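Local coordinates for probable branched-chain-amino-acid aminotransferase (Thermotoga maritima MSB8, PDB 3CSW), which probably transfers the amino group between leucine, isoleucine or valine and 2-oxoglutarate, using pyridoxal 5'-phosphate as cofactor, at residues 224-227 with 228-232; 247-250 with 251-254. All coordinates share one frame; numbering follows the deposited sequence.

Contact 1 of 2, residues 224-227 with 228-232; sequences VWVW and ELFEA
The first turn of the short helix 226-230 is closed by E228 reaching back to W225. E228 CG sits beside its own backbone N (chi1 -58°) and CD continues in an extended chain, which brings the carboxylate alongside the start of the helix. OE2 accepts from W225 N at 3.1 Å. The N-H...O angle is nearly straight, 164°, but the donor meets OE2 on the anti side, 32° out of the carboxylate plane. The other oxygen, OE1, has a salt bridge to R222, so both ends of the carboxylate are held. In return E228 N donates to W225 O at 3.0 Å, and L229 N donates to V226 O at 3.1 Å. W225 CB lies over one face of the W227 ring, toward its rim.

V226 and F230 run side by side, one turn apart, with V226 CG2 4.1 Å from F230 CE1. The edge of the F230 ring also meets V226 O, in plane, with CD1 3.6 Å from that oxygen. At the subunit boundary, V226 packs on V226 of the second subunit, and the W225 ring has a cation-pi contact with R133 of that subunit. This is the half of a capping box in which the third helical residue accepts from the N-cap N-H; the W225 carbonyl, not its side chain, takes E228 N.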
loop_
_atom_site.group_PDB
_atom_site.type_symbol
_atom_site.label_atom_id
_atom_site.label_comp_id
_atom_site.label_asym_id
_atom_site.label_seq_id
_atom_site.Cartn_x
_atom_site.Cartn_y
_atom_site.Cartn_z
ATOM N N VAL A 224 -3.936 -13.079 9.953
ATOM C CA VAL A 224 -2.856 -14.011 10.264
ATOM C C VAL A 224 -1.653 -13.526 9.456
ATOM O O VAL A 224 -1.757 -13.349 8.259
ATOM C CB VAL A 224 -3.241 -15.435 9.862
ATOM C CG1 VAL A 224 -2.060 -16.430 10.088
ATOM C CG2 VAL A 224 -4.508 -15.868 10.616
ATOM N N TRP A 225 -0.547 -13.229 10.131
ATOM C CA TRP A 225 0.682 -12.758 9.467
ATOM C C TRP A 225 1.525 -13.955 8.996
ATOM O O TRP A 225 1.523 -15.021 9.634
ATOM C CB TRP A 225 1.486 -11.842 10.416
ATOM C CG TRP A 225 0.745 -10.601 10.803
ATOM C CD1 TRP A 225 0.347 -10.249 12.057
ATOM C CD2 TRP A 225 0.302 -9.543 9.932
ATOM N NE1 TRP A 225 -0.305 -9.034 12.026
ATOM C CE2 TRP A 225 -0.358 -8.587 10.737
ATOM C CE3 TRP A 225 0.384 -9.321 8.559
ATOM C CZ2 TRP A 225 -0.914 -7.432 10.222
ATOM C CZ3 TRP A 225 -0.203 -8.160 8.036
ATOM C CH2 TRP A 225 -0.848 -7.247 8.869
ATOM N N VAL A 226 2.239 -13.791 7.883
ATOM C CA VAL A 226 2.964 -14.932 7.282
ATOM C C VAL A 226 3.866 -15.725 8.256
ATOM O O VAL A 226 3.879 -16.960 8.224
ATOM C CB VAL A 226 3.747 -14.537 6.019
ATOM C CG1 VAL A 226 4.744 -13.383 6.295
ATOM C CG2 VAL A 226 4.394 -15.802 5.358
ATOM N N TRP A 227 4.597 -15.027 9.118
ATOM C CA TRP A 227 5.517 -15.682 10.071
ATOM C C TRP A 227 4.853 -16.626 11.111
ATOM O O TRP A 227 5.503 -17.512 11.654
ATOM C CB TRP A 227 6.398 -14.640 10.750
ATOM C CG TRP A 227 5.682 -13.613 11.576
ATOM C CD1 TRP A 227 5.367 -13.698 12.911
ATOM C CD2 TRP A 227 5.239 -12.322 11.144
ATOM N NE1 TRP A 227 4.721 -12.551 13.319
ATOM C CE2 TRP A 227 4.637 -11.688 12.259
ATOM C CE3 TRP A 227 5.291 -11.635 9.925
ATOM C CZ2 TRP A 227 4.107 -10.391 12.188
ATOM C CZ3 TRP A 227 4.746 -10.348 9.850
ATOM C CH2 TRP A 227 4.167 -9.739 10.975
ATOM N N GLU A 228 3.550 -16.455 11.353
ATOM C CA GLU A 228 2.790 -17.357 12.210
ATOM C C GLU A 228 2.693 -18.765 11.617
ATOM O O GLU A 228 2.582 -19.720 12.350
ATOM C CB GLU A 228 1.372 -16.839 12.494
ATOM C CG GLU A 228 1.295 -15.469 13.146
ATOM C CD GLU A 228 -0.127 -15.125 13.587
ATOM O OE1 GLU A 228 -0.674 -15.855 14.423
ATOM O OE2 GLU A 228 -0.684 -14.117 13.125
ATOM N N LEU A 229 2.697 -18.890 10.299
ATOM C CA LEU A 229 2.704 -20.210 9.662
ATOM C C LEU A 229 4.010 -20.943 10.030
ATOM O O LEU A 229 4.026 -22.157 10.229
ATOM C CB LEU A 229 2.587 -20.088 8.142
ATOM C CG LEU A 229 1.312 -19.494 7.527
ATOM C CD1 LEU A 229 1.420 -19.448 5.982
ATOM C CD2 LEU A 229 0.048 -20.243 7.960
ATOM N N PHE A 230 5.098 -20.195 10.132
ATOM C CA PHE A 230 6.406 -20.787 10.430
ATOM C C PHE A 230 6.573 -21.116 11.909
ATOM O O PHE A 230 7.507 -21.816 12.282
ATOM C CB PHE A 230 7.541 -19.909 9.902
ATOM C CG PHE A 230 7.614 -19.872 8.393
ATOM C CD1 PHE A 230 6.817 -19.003 7.663
ATOM C CD2 PHE A 230 8.486 -20.704 7.700
ATOM C CE1 PHE A 230 6.863 -18.973 6.253
ATOM C CE2 PHE A 230 8.544 -20.670 6.285
ATOM C CZ PHE A 230 7.736 -19.805 5.571
ATOM N N GLU A 231 5.646 -20.655 12.745
ATOM C CA GLU A 231 5.663 -20.993 14.160
ATOM C C GLU A 231 4.497 -21.856 14.579
ATOM O O GLU A 231 4.346 -22.142 15.764
ATOM C CB GLU A 231 5.692 -19.730 14.993
ATOM C CG GLU A 231 6.904 -18.870 14.664
ATOM C CD GLU A 231 7.266 -17.928 15.784
ATOM O OE1 GLU A 231 6.543 -16.921 15.978
ATOM O OE2 GLU A 231 8.284 -18.195 16.457
ATOM N N ALA A 232 3.684 -22.285 13.612
ATOM C CA ALA A 232 2.481 -23.052 13.885
ATOM C C ALA A 232 2.817 -24.478 14.305
ATOM O O ALA A 232 3.831 -25.033 13.867
ATOM C CB ALA A 232 1.587 -23.067 12.622
#

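Contact 2 of 2, residues 247-250 with 251-254; sequences VRRL and NEHS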
loop_
_atom_site.group_PDB
_atom_site.type_symbol
_atom_site.label_atom_id
_atom_site.label_comp_id
_atom_site.label_asym_id
_atom_site.label_seq_id
_atom_site.Cartn_x
_atom_site.Cartn_y
_atom_site.Cartn_z
ATOM N N VAL A 247 -0.743 -30.246 5.715
ATOM C CA VAL A 247 0.503 -29.721 5.161
ATOM C C VAL A 247 1.647 -30.217 6.023
ATOM O O VAL A 247 1.736 -29.882 7.213
ATOM C CB VAL A 247 0.536 -28.163 5.081
ATOM C CG1 VAL A 247 1.940 -27.665 4.666
ATOM C CG2 VAL A 247 -0.574 -27.611 4.112
ATOM N N ARG A 248 2.524 -31.030 5.442
ATOM C CA ARG A 248 3.695 -31.494 6.201
ATOM C C ARG A 248 4.921 -30.564 6.138
ATOM O O ARG A 248 5.777 -30.608 7.031
ATOM C CB ARG A 248 4.074 -32.912 5.809
ATOM C CG ARG A 248 4.765 -33.065 4.543
ATOM C CD ARG A 248 5.349 -34.504 4.410
ATOM N NE ARG A 248 5.478 -34.745 2.983
ATOM C CZ ARG A 248 6.416 -34.199 2.204
ATOM N NH1 ARG A 248 7.375 -33.420 2.717
ATOM N NH2 ARG A 248 6.404 -34.440 0.891
ATOM N N ARG A 249 4.976 -29.709 5.108
ATOM C CA ARG A 249 6.104 -28.807 4.903
ATOM C C ARG A 249 5.694 -27.505 4.161
ATOM O O ARG A 249 4.986 -27.559 3.162
ATOM C CB ARG A 249 7.145 -29.573 4.104
ATOM C CG ARG A 249 8.509 -28.984 4.032
ATOM C CD ARG A 249 9.447 -30.082 3.549
ATOM N NE ARG A 249 10.858 -29.748 3.689
ATOM C CZ ARG A 249 11.635 -29.306 2.698
ATOM N NH1 ARG A 249 11.141 -29.128 1.469
ATOM N NH2 ARG A 249 12.924 -29.035 2.936
ATOM N N LEU A 250 6.100 -26.356 4.706
ATOM C CA LEU A 250 5.948 -25.053 4.081
ATOM C C LEU A 250 7.344 -24.563 3.737
ATOM O O LEU A 250 8.174 -24.395 4.613
ATOM C CB LEU A 250 5.254 -24.061 5.036
ATOM C CG LEU A 250 5.216 -22.573 4.679
ATOM C CD1 LEU A 250 4.473 -22.310 3.355
ATOM C CD2 LEU A 250 4.639 -21.746 5.872
ATOM N N ASN A 251 7.602 -24.318 2.460
ATOM C CA ASN A 251 8.938 -23.955 2.013
ATOM C C ASN A 251 9.907 -25.047 2.530
ATOM O O ASN A 251 9.755 -26.213 2.160
ATOM C CB ASN A 251 9.314 -22.516 2.446
ATOM C CG ASN A 251 8.620 -21.427 1.620
ATOM O OD1 ASN A 251 7.640 -21.665 0.931
ATOM N ND2 ASN A 251 9.145 -20.218 1.694
ATOM N N GLU A 252 10.871 -24.708 3.387
ATOM C CA GLU A 252 11.781 -25.730 3.947
ATOM C C GLU A 252 11.430 -26.092 5.392
ATOM O O GLU A 252 12.181 -26.797 6.053
ATOM C CB GLU A 252 13.219 -25.233 3.911
ATOM C CG GLU A 252 13.787 -24.962 2.537
ATOM C CD GLU A 252 15.048 -24.098 2.614
ATOM O OE1 GLU A 252 14.960 -22.900 3.003
ATOM O OE2 GLU A 252 16.130 -24.631 2.287
ATOM N N HIS A 253 10.285 -25.616 5.868
ATOM C CA HIS A 253 9.853 -25.818 7.234
ATOM C C HIS A 253 8.899 -26.998 7.352
ATOM O O HIS A 253 7.753 -26.912 6.940
ATOM C CB HIS A 253 9.166 -24.533 7.740
ATOM C CG HIS A 253 8.789 -24.576 9.191
ATOM N ND1 HIS A 253 9.631 -24.143 10.192
ATOM C CD2 HIS A 253 7.664 -25.009 9.807
ATOM C CE1 HIS A 253 9.037 -24.310 11.363
ATOM N NE2 HIS A 253 7.843 -24.832 11.155
ATOM N N SER A 254 9.365 -28.083 7.963
ATOM C CA SER A 254 8.531 -29.251 8.233
ATOM C C SER A 254 7.699 -29.073 9.483
ATOM O O SER A 254 8.208 -28.627 10.513
ATOM C CB SER A 254 9.397 -30.511 8.426
ATOM O OG SER A 254 9.898 -30.976 7.176
#
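R249 turns its CG anti to the backbone N (chi1 -166°) and runs extended as far as NE, which lays the guanidinium along the turn made by N251 and E252. N251 O lies over one guanidinium face, 3.3 Å from R249 NH1, but the angle is too poor for a hydrogen bond. E252 CA sits over the same face, 3.6 Å from R249 NH2. S254 OG meets the group at its edge, in plane, 3.8 Å from R249 NE. NH1 has a long, weak ion pair with E126.

The backbone closes the turn with a pair of bonds between L250 and H253. L250 N donates to H253 O at 2.8 Å with a 159° angle, and H253 N donates to L250 O at 2.7 Å. H253 O also receives a CA-H...O contact from R249 CA at 3.2 Å. One step further on, R249 and S254 form the non-hydrogen-bonded pair. Their side chains share one sheet face, and those of L250 and H253 share the other.

N251, at position i+1, has the positive phi (54°) expected there in a type II' turn. Its side chain lies beside that of L250, pointing the same way, with OD1 4.0 Å from L250 CD1. OD1 accepts from I129 N on strand 125-129, which ties the turn to the neighbouring strand. E252 OE1 forms a salt bridge with K186 of the second subunit. The whole is a beta hairpin with a two-residue loop, closed by a type II' turn, whose second strand is outermost within this chain in a mixed sheet.

In the fold
Contact 1 comes before contact 2 in the chain, and their centres lie 12 Å apart. The helix of contact 1 packs against the hairpin of contact 2: L229 CB is 3.5 Å from L250 CD2, and F230 CE1 is 3.6 Å from the same methyl. F230 O lies 3.1 Å from H253 CE1. Both contacts reach the second subunit, and they meet each other across that boundary too: E231 OE2 of contact 1 accepts from E252 N of the second subunit's hairpin, which makes the pair part of the subunit interface. Neither belongs to the cofactor pocket. The L229 side chain is about 14 Å from the bound pyridoxal phosphate.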